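Local coordinates for putative uncharacterized protein (Xanthomonas oryzae pv. oryzae, PDB 4KL0) that binds calcium and is probably a nucleoside hydrolase that cleaves N-glycosidic bonds, although its substrate is not established, at residues Met72-Arg86 against Phe113-Val127. Numbering follows the deposited sequence.
Sequences MRSQRAQLAKGVFDR and FLAEGAALRAAPDAV
Phe113 lies against the first turns of helix 70-86, its ring reaching between Met72, Gln75 and Leu79. CG stands anti to the backbone N (chi1 -175°), which carries CE1 to within 3.8 Å of Gln75 CB and CZ to 4.0 Å from Leu79 CD1. The bent chain of Met72 brings SD 3.7 Å from Phe113 CB, an oblique Met-aromatic contact; the same sulfur lies over one face of the Arg76 guanidinium, toward its rim, which Leu67, His110 and Lys112 hold through their carbonyls. Gln75 also meets Arg121, with amide and guanidinium planes nearly perpendicular. Arg121 NH1 gives Gln75 OE1 a hydrogen bond of 2.7 Å from above the carbonyl plane, bent to 139° at the hydrogen, while NE binds Ala118 O on a lone pair, so two bonds fix the guanidinium.

At the middle of the helix the loop backbone comes in close. Ala122 N bonds to Gln78 O at 2.9 Å, and this oxygen also takes the helical bond of Gly82 N from the opposite face. Gly82 leaves room for Leu120 O, which sits 3.2 Å from Gly82 CA in a CA-H...O contact. Beyond it, the extended Arg86 chain passes across Leu120, whose CD2 lies over one guanidinium face toward its rim, as NH1 hydrogen-bonds back to Gly82 O in the guanidinium plane. At the other end of the loop, Val127 CG1 packs 3.7 Å from Lys81 CB.

The 113-127 loop thus wraps the outer side of a helix whose other side packs on strands 58-65 and 93-96, a layering characteristic of the Rossmann-like alpha/beta core of the nucleoside hydrolase family.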
# COMPACT_ATOMS: atom_id res chain seq x y z
N MET A 72 9.24 9.86 -14.20
CA MET A 72 7.91 9.39 -13.69
C MET A 72 7.99 9.19 -12.19
O MET A 72 7.03 9.55 -11.44
CB MET A 72 7.52 8.08 -14.35
CG MET A 72 6.15 7.49 -13.90
SD MET A 72 4.69 8.70 -14.04
CE MET A 72 4.52 8.79 -15.75
N ARG A 73 9.07 8.54 -11.72
CA ARG A 73 9.21 8.32 -10.28
C ARG A 73 9.24 9.64 -9.56
O ARG A 73 8.68 9.80 -8.47
CB ARG A 73 10.46 7.46 -9.96
CG ARG A 73 10.36 6.10 -10.59
CD ARG A 73 11.50 5.19 -10.01
NE ARG A 73 12.86 5.78 -10.15
CZ ARG A 73 13.64 5.64 -11.22
NH1 ARG A 73 13.23 5.03 -12.33
NH2 ARG A 73 14.86 6.18 -11.19
N SER A 74 9.81 10.66 -10.17
CA SER A 74 9.76 11.98 -9.51
C SER A 74 8.35 12.56 -9.45
O SER A 74 7.96 13.13 -8.43
CB SER A 74 10.71 12.97 -10.19
OG SER A 74 12.08 12.61 -9.87
N GLN A 75 7.56 12.37 -10.52
CA GLN A 75 6.18 12.86 -10.50
C GLN A 75 5.40 12.15 -9.38
O GLN A 75 4.65 12.77 -8.65
CB GLN A 75 5.47 12.64 -11.87
CG GLN A 75 6.16 13.25 -13.06
CD GLN A 75 6.56 14.69 -12.79
OE1 GLN A 75 5.74 15.51 -12.33
NE2 GLN A 75 7.85 15.00 -13.03
N ARG A 76 5.58 10.84 -9.25
CA ARG A 76 4.91 10.10 -8.18
C ARG A 76 5.37 10.58 -6.82
O ARG A 76 4.54 10.73 -5.94
CB ARG A 76 5.14 8.59 -8.34
CG ARG A 76 4.58 8.00 -9.59
CD ARG A 76 4.66 6.44 -9.52
NE ARG A 76 4.55 5.86 -10.85
CZ ARG A 76 3.44 5.81 -11.58
NH1 ARG A 76 2.26 6.33 -11.10
NH2 ARG A 76 3.47 5.24 -12.79
N ALA A 77 6.67 10.85 -6.65
CA ALA A 77 7.18 11.29 -5.38
C ALA A 77 6.63 12.69 -5.02
O ALA A 77 6.30 12.94 -3.89
CB ALA A 77 8.74 11.32 -5.41
N GLN A 78 6.56 13.57 -6.00
CA GLN A 78 5.97 14.87 -5.81
C GLN A 78 4.52 14.73 -5.42
O GLN A 78 4.05 15.48 -4.56
CB GLN A 78 6.08 15.70 -7.07
CG GLN A 78 7.56 16.15 -7.35
CD GLN A 78 7.65 16.85 -8.68
OE1 GLN A 78 6.82 17.71 -8.98
NE2 GLN A 78 8.62 16.47 -9.51
N LEU A 79 3.78 13.82 -6.04
CA LEU A 79 2.41 13.60 -5.58
C LEU A 79 2.31 13.06 -4.13
O LEU A 79 1.48 13.51 -3.38
CB LEU A 79 1.68 12.67 -6.56
CG LEU A 79 0.28 12.24 -6.19
CD1 LEU A 79 -0.42 12.01 -7.44
CD2 LEU A 79 0.31 10.94 -5.35
N ALA A 80 3.14 12.08 -3.78
CA ALA A 80 3.14 11.58 -2.43
C ALA A 80 3.41 12.71 -1.45
O ALA A 80 2.69 12.85 -0.45
CB ALA A 80 4.13 10.43 -2.24
N LYS A 81 4.42 13.52 -1.75
CA LYS A 81 4.76 14.58 -0.82
C LYS A 81 3.63 15.62 -0.74
O LYS A 81 3.28 16.08 0.37
CB LYS A 81 6.12 15.17 -1.23
CG LYS A 81 6.57 16.37 -0.37
CD LYS A 81 6.93 15.90 1.01
CE LYS A 81 7.63 16.99 1.81
NZ LYS A 81 7.83 16.48 3.17
N GLY A 82 3.02 15.94 -1.88
CA GLY A 82 1.81 16.75 -1.89
C GLY A 82 0.67 16.23 -1.01
O GLY A 82 -0.04 17.01 -0.35
N VAL A 83 0.48 14.91 -1.00
CA VAL A 83 -0.54 14.31 -0.17
C VAL A 83 -0.15 14.35 1.31
O VAL A 83 -0.96 14.78 2.15
CB VAL A 83 -0.84 12.87 -0.61
CG1 VAL A 83 -1.72 12.13 0.44
CG2 VAL A 83 -1.50 12.86 -2.00
N PHE A 84 1.10 14.01 1.64
CA PHE A 84 1.54 14.15 3.04
C PHE A 84 1.38 15.58 3.58
O PHE A 84 0.94 15.76 4.71
CB PHE A 84 2.96 13.63 3.22
CG PHE A 84 3.09 12.16 2.96
CD1 PHE A 84 2.26 11.24 3.62
CD2 PHE A 84 4.04 11.72 2.07
CE1 PHE A 84 2.40 9.85 3.33
CE2 PHE A 84 4.20 10.36 1.76
CZ PHE A 84 3.39 9.45 2.42
N ASP A 85 1.69 16.56 2.73
CA ASP A 85 1.53 17.98 3.11
C ASP A 85 0.06 18.30 3.46
O ASP A 85 -0.25 18.92 4.50
CB ASP A 85 1.96 18.87 1.96
CG ASP A 85 3.47 18.92 1.75
OD1 ASP A 85 4.28 18.49 2.64
OD2 ASP A 85 3.84 19.43 0.67
N ARG A 86 -0.87 17.82 2.63
CA ARG A 86 -2.33 18.05 2.83
C ARG A 86 -2.94 17.22 3.98
O ARG A 86 -4.04 17.47 4.46
CB ARG A 86 -3.05 17.75 1.53
CG ARG A 86 -2.65 18.77 0.48
CD ARG A 86 -3.19 18.39 -0.89
NE ARG A 86 -2.97 19.44 -1.91
CZ ARG A 86 -1.82 19.67 -2.54
NH1 ARG A 86 -0.71 19.03 -2.23
NH2 ARG A 86 -1.76 20.64 -3.46
N PHE A 113 -0.17 7.47 -14.90
CA PHE A 113 -0.17 8.55 -13.90
C PHE A 113 -1.47 9.31 -14.07
O PHE A 113 -1.68 10.02 -15.06
CB PHE A 113 1.07 9.48 -14.05
CG PHE A 113 1.19 10.53 -12.98
CD1 PHE A 113 1.91 10.30 -11.81
CD2 PHE A 113 0.56 11.79 -13.10
CE1 PHE A 113 2.04 11.25 -10.82
CE2 PHE A 113 0.68 12.77 -12.12
CZ PHE A 113 1.41 12.53 -10.96
N LEU A 114 -2.36 9.11 -13.12
CA LEU A 114 -3.79 9.47 -13.29
C LEU A 114 -3.94 10.99 -13.24
O LEU A 114 -3.31 11.69 -12.43
CB LEU A 114 -4.63 8.77 -12.21
CG LEU A 114 -4.63 7.24 -12.27
CD1 LEU A 114 -5.38 6.61 -11.07
CD2 LEU A 114 -5.19 6.80 -13.59
N ALA A 115 -4.79 11.54 -14.10
CA ALA A 115 -4.89 13.01 -14.19
C ALA A 115 -5.27 13.71 -12.86
O ALA A 115 -4.84 14.86 -12.58
CB ALA A 115 -5.88 13.37 -15.28
N GLU A 116 -6.03 13.02 -12.02
CA GLU A 116 -6.50 13.59 -10.76
C GLU A 116 -5.35 13.95 -9.80
O GLU A 116 -5.45 14.83 -8.93
CB GLU A 116 -7.47 12.60 -10.10
CG GLU A 116 -8.79 12.35 -10.80
CD GLU A 116 -8.76 11.41 -11.99
OE1 GLU A 116 -7.72 10.77 -12.27
OE2 GLU A 116 -9.79 11.32 -12.68
N GLY A 117 -4.22 13.26 -9.95
CA GLY A 117 -3.10 13.58 -9.11
C GLY A 117 -2.26 14.74 -9.55
O GLY A 117 -1.46 15.22 -8.78
N ALA A 118 -2.42 15.19 -10.80
CA ALA A 118 -1.50 16.23 -11.32
C ALA A 118 -1.42 17.48 -10.41
O ALA A 118 -0.34 17.95 -10.09
CB ALA A 118 -1.90 16.61 -12.71
N ALA A 119 -2.57 18.00 -9.99
CA ALA A 119 -2.60 19.24 -9.21
C ALA A 119 -2.24 19.02 -7.77
O ALA A 119 -2.21 19.98 -6.97
CB ALA A 119 -4.01 19.86 -9.28
N LEU A 120 -2.01 17.78 -7.37
CA LEU A 120 -1.63 17.55 -5.99
C LEU A 120 -0.11 17.54 -5.80
O LEU A 120 0.37 17.48 -4.67
CB LEU A 120 -2.28 16.27 -5.42
CG LEU A 120 -3.78 16.36 -5.09
CD1 LEU A 120 -4.21 15.18 -4.23
CD2 LEU A 120 -4.06 17.63 -4.36
N ARG A 121 0.66 17.62 -6.89
CA ARG A 121 2.10 17.49 -6.76
C ARG A 121 2.74 18.65 -6.00
O ARG A 121 2.43 19.82 -6.26
CB ARG A 121 2.75 17.41 -8.13
CG ARG A 121 2.50 16.08 -8.85
CD ARG A 121 3.06 16.13 -10.24
NE ARG A 121 2.24 16.97 -11.10
CZ ARG A 121 2.36 17.06 -12.42
NH1 ARG A 121 3.31 16.35 -13.09
NH2 ARG A 121 1.51 17.85 -13.08
N ALA A 122 3.64 18.32 -5.07
CA ALA A 122 4.48 19.35 -4.44
C ALA A 122 5.49 19.77 -5.51
O ALA A 122 5.59 19.13 -6.58
CB ALA A 122 5.19 18.79 -3.25
N ALA A 123 6.24 20.83 -5.26
CA ALA A 123 7.34 21.22 -6.17
C ALA A 123 8.46 20.15 -6.23
O ALA A 123 8.68 19.43 -5.24
CB ALA A 123 7.92 22.56 -5.73
N PRO A 124 9.18 20.06 -7.39
CA PRO A 124 10.22 19.06 -7.65
C PRO A 124 11.29 19.08 -6.59
O PRO A 124 11.76 18.04 -6.13
CB PRO A 124 10.80 19.50 -8.99
CG PRO A 124 9.66 20.12 -9.69
CD PRO A 124 8.91 20.86 -8.60
N ASP A 125 11.65 20.28 -6.15
CA ASP A 125 12.70 20.40 -5.14
C ASP A 125 12.21 20.05 -3.71
O ASP A 125 13.01 20.05 -2.76
CB ASP A 125 13.42 21.77 -5.24
CG ASP A 125 14.28 21.92 -6.55
OD1 ASP A 125 15.10 20.99 -6.87
OD2 ASP A 125 14.13 22.96 -7.27
N ALA A 126 10.93 19.70 -3.55
CA ALA A 126 10.46 19.20 -2.24
C ALA A 126 10.74 17.71 -1.98
O ALA A 126 10.57 17.25 -0.85
CB ALA A 126 8.96 19.49 -2.04
N VAL A 127 11.16 16.98 -3.01
CA VAL A 127 11.48 15.56 -2.86
C VAL A 127 12.97 15.30 -3.17
O VAL A 127 13.64 16.10 -3.87
CB VAL A 127 10.54 14.71 -3.74
CG1 VAL A 127 9.06 15.08 -3.40
CG2 VAL A 127 10.80 14.97 -5.16